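Local coordinates for protein PPR (Rhodospirillum centenum, PDB 1MZU) that forms the photoactive yellow protein domain of a sensor histidine kinase, a PAS-fold light sensor that binds 4'-hydroxycinnamic acid and probably regulates the kinase's histidine phosphorylation, at residues V100-Q104 with M105-R109. Numbering follows the deposited sequence.
Sequences VFDFQ and MAPVR. With HC4 (4'-hydroxycinnamic acid), chain D.
Phe-103 and Val-108 meet because Phe-103 CG stands beside its backbone N, opposite the carbonyl carbon (chi1 -67°), and Val-108 CG2 takes the same orientation. The methyl approaches the ring obliquely, 3.9 Å from Phe-103 CD1. Phe-101 repeats the first torsion (chi1 -79°), which turns its ring away from 105-109 and into the chromophore pocket. Strands 94-102 and 107-116 form an antiparallel hairpin, and the pair Phe-101/Val-108 is hydrogen-bonded both ways: Phe-101 N to Val-108 O at 2.9 Å, and Val-108 N to Phe-101 O at 3.2 Å, the latter nearly straight at 173°. On the other sheet face Val-100 and Pro-107 lie side by side, with Val-100 CG2 3.8 Å from Pro-107 CB. The two phenyl rings meet 4'-hydroxycinnamic acid differently. Its C5'/C6' edge points at the face of Phe-101, C6' 3.6 Å above the ring centre, whereas Phe-103 brings its own edge over the chromophore, CE2 lying 3.6 Å from C1'. Were Phe-101 an alanine, that edge of the phenol ring would probably lose the aromatic face it leans on, giving the chromophore more room to shift. Tyr-47, Glu-51 and the Cys-74 backbone N hydrogen-bond the chromophore elsewhere; the two phenylalanines of this hairpin add apolar contacts, a chemistry consistent with holding a group that must change shape on absorbing light.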
loop_
_atom_site.group_PDB
_atom_site.type_symbol
_atom_site.label_atom_id
_atom_site.label_comp_id
_atom_site.label_asym_id
_atom_site.label_seq_id
_atom_site.Cartn_x
_atom_site.Cartn_y
_atom_site.Cartn_z
ATOM N N VAL A 100 -11.820 -2.680 3.644
ATOM C CA VAL A 100 -12.610 -1.456 3.600
ATOM C C VAL A 100 -11.822 -0.333 4.293
ATOM O O VAL A 100 -11.357 -0.491 5.427
ATOM C CB VAL A 100 -14.058 -1.680 4.199
ATOM C CG1 VAL A 100 -14.028 -2.012 5.696
ATOM C CG2 VAL A 100 -14.950 -0.485 3.928
ATOM N N PHE A 101 -11.583 0.745 3.549
ATOM C CA PHE A 101 -10.864 1.914 4.046
ATOM C C PHE A 101 -11.812 2.912 4.712
ATOM O O PHE A 101 -12.736 3.435 4.070
ATOM C CB PHE A 101 -10.073 2.583 2.914
ATOM C CG PHE A 101 -8.776 1.894 2.583
ATOM C CD1 PHE A 101 -8.078 1.171 3.571
ATOM C CD2 PHE A 101 -8.237 1.958 1.279
ATOM C CE1 PHE A 101 -6.861 0.512 3.279
ATOM C CE2 PHE A 101 -7.011 1.301 0.968
ATOM C CZ PHE A 101 -6.324 0.572 1.982
ATOM N N ASP A 102 -11.576 3.153 6.008
ATOM C CA ASP A 102 -12.388 4.060 6.830
ATOM C C ASP A 102 -11.907 5.514 6.794
ATOM O O ASP A 102 -11.222 5.994 7.715
ATOM C CB ASP A 102 -12.441 3.549 8.278
ATOM C CG ASP A 102 -13.611 4.119 9.061
ATOM O OD1 ASP A 102 -14.763 4.030 8.565
ATOM O OD2 ASP A 102 -13.377 4.646 10.171
ATOM N N PHE A 103 -12.302 6.210 5.730
ATOM C CA PHE A 103 -11.951 7.613 5.525
ATOM C C PHE A 103 -12.888 8.531 6.298
ATOM O O PHE A 103 -13.820 8.060 6.945
ATOM C CB PHE A 103 -11.974 7.948 4.027
ATOM C CG PHE A 103 -10.898 7.255 3.222
ATOM C CD1 PHE A 103 -11.063 7.038 1.837
ATOM C CD2 PHE A 103 -9.701 6.830 3.834
ATOM C CE1 PHE A 103 -10.037 6.402 1.068
ATOM C CE2 PHE A 103 -8.680 6.201 3.090
ATOM C CZ PHE A 103 -8.839 5.983 1.705
ATOM N N GLN A 104 -12.655 9.838 6.203
ATOM C CA GLN A 104 -13.462 10.846 6.895
ATOM C C GLN A 104 -14.904 10.911 6.391
ATOM O O GLN A 104 -15.842 11.019 7.183
ATOM C CB GLN A 104 -12.806 12.226 6.755
ATOM C CG GLN A 104 -11.382 12.282 7.271
ATOM C CD GLN A 104 -10.890 13.688 7.486
ATOM O OE1 GLN A 104 -10.407 14.338 6.560
ATOM N NE2 GLN A 104 -10.986 14.163 8.723
ATOM N N MET A 105 -15.061 10.778 5.074
ATOM C CA MET A 105 -16.364 10.828 4.417
ATOM C C MET A 105 -17.195 9.545 4.513
ATOM O O MET A 105 -18.124 9.468 5.322
ATOM C CB MET A 105 -16.216 11.275 2.949
ATOM C CG MET A 105 -15.373 12.539 2.747
ATOM S SD MET A 105 -15.930 13.984 3.699
ATOM C CE MET A 105 -14.619 15.184 3.313
ATOM N N ALA A 106 -16.816 8.525 3.741
ATOM C CA ALA A 106 -17.550 7.258 3.693
ATOM C C ALA A 106 -16.644 6.027 3.515
ATOM O O ALA A 106 -15.482 6.179 3.138
ATOM C CB ALA A 106 -18.553 7.329 2.538
ATOM N N PRO A 107 -17.133 4.810 3.884
ATOM C CA PRO A 107 -16.350 3.574 3.734
ATOM C C PRO A 107 -16.188 3.166 2.259
ATOM O O PRO A 107 -17.182 3.013 1.538
ATOM C CB PRO A 107 -17.194 2.552 4.493
ATOM C CG PRO A 107 -17.782 3.339 5.573
ATOM C CD PRO A 107 -18.244 4.569 4.830
ATOM N N VAL A 108 -14.933 3.026 1.826
ATOM C CA VAL A 108 -14.583 2.646 0.450
ATOM C C VAL A 108 -14.093 1.183 0.456
ATOM O O VAL A 108 -13.027 0.885 1.007
ATOM C CB VAL A 108 -13.465 3.583 -0.131
ATOM C CG1 VAL A 108 -13.173 3.261 -1.597
ATOM C CG2 VAL A 108 -13.866 5.046 0.000
ATOM N N ARG A 109 -14.882 0.291 -0.154
ATOM C CA ARG A 109 -14.562 -1.142 -0.249
ATOM C C ARG A 109 -13.516 -1.389 -1.340
ATOM O O ARG A 109 -13.688 -0.927 -2.466
ATOM C CB ARG A 109 -15.835 -1.964 -0.522
ATOM C CG ARG A 109 -15.638 -3.477 -0.408
ATOM C CD ARG A 109 -16.942 -4.230 -0.164
ATOM N NE ARG A 109 -16.745 -5.683 -0.144
ATOM C CZ ARG A 109 -16.262 -6.387 0.883
ATOM N NH1 ARG A 109 -15.909 -5.796 2.020
ATOM N NH2 ARG A 109 -16.112 -7.700 0.762
HETATM C C1 HC4 D . -6.848 3.687 7.044
HETATM O O1 HC4 D . -6.411 4.436 7.979
HETATM C C2 HC4 D . -6.574 3.883 5.643
HETATM C C3 HC4 D . -5.956 4.966 5.185
HETATM C "C1'" HC4 D . -5.394 5.109 3.873
HETATM C "C2'" HC4 D . -4.729 6.369 3.519
HETATM C "C3'" HC4 D . -4.090 6.498 2.265
HETATM C "C4'" HC4 D . -4.039 5.381 1.384
HETATM C "C5'" HC4 D . -4.679 4.164 1.730
HETATM C "C6'" HC4 D . -5.319 4.044 2.963
HETATM O "O4'" HC4 D . -3.445 5.462 0.212
#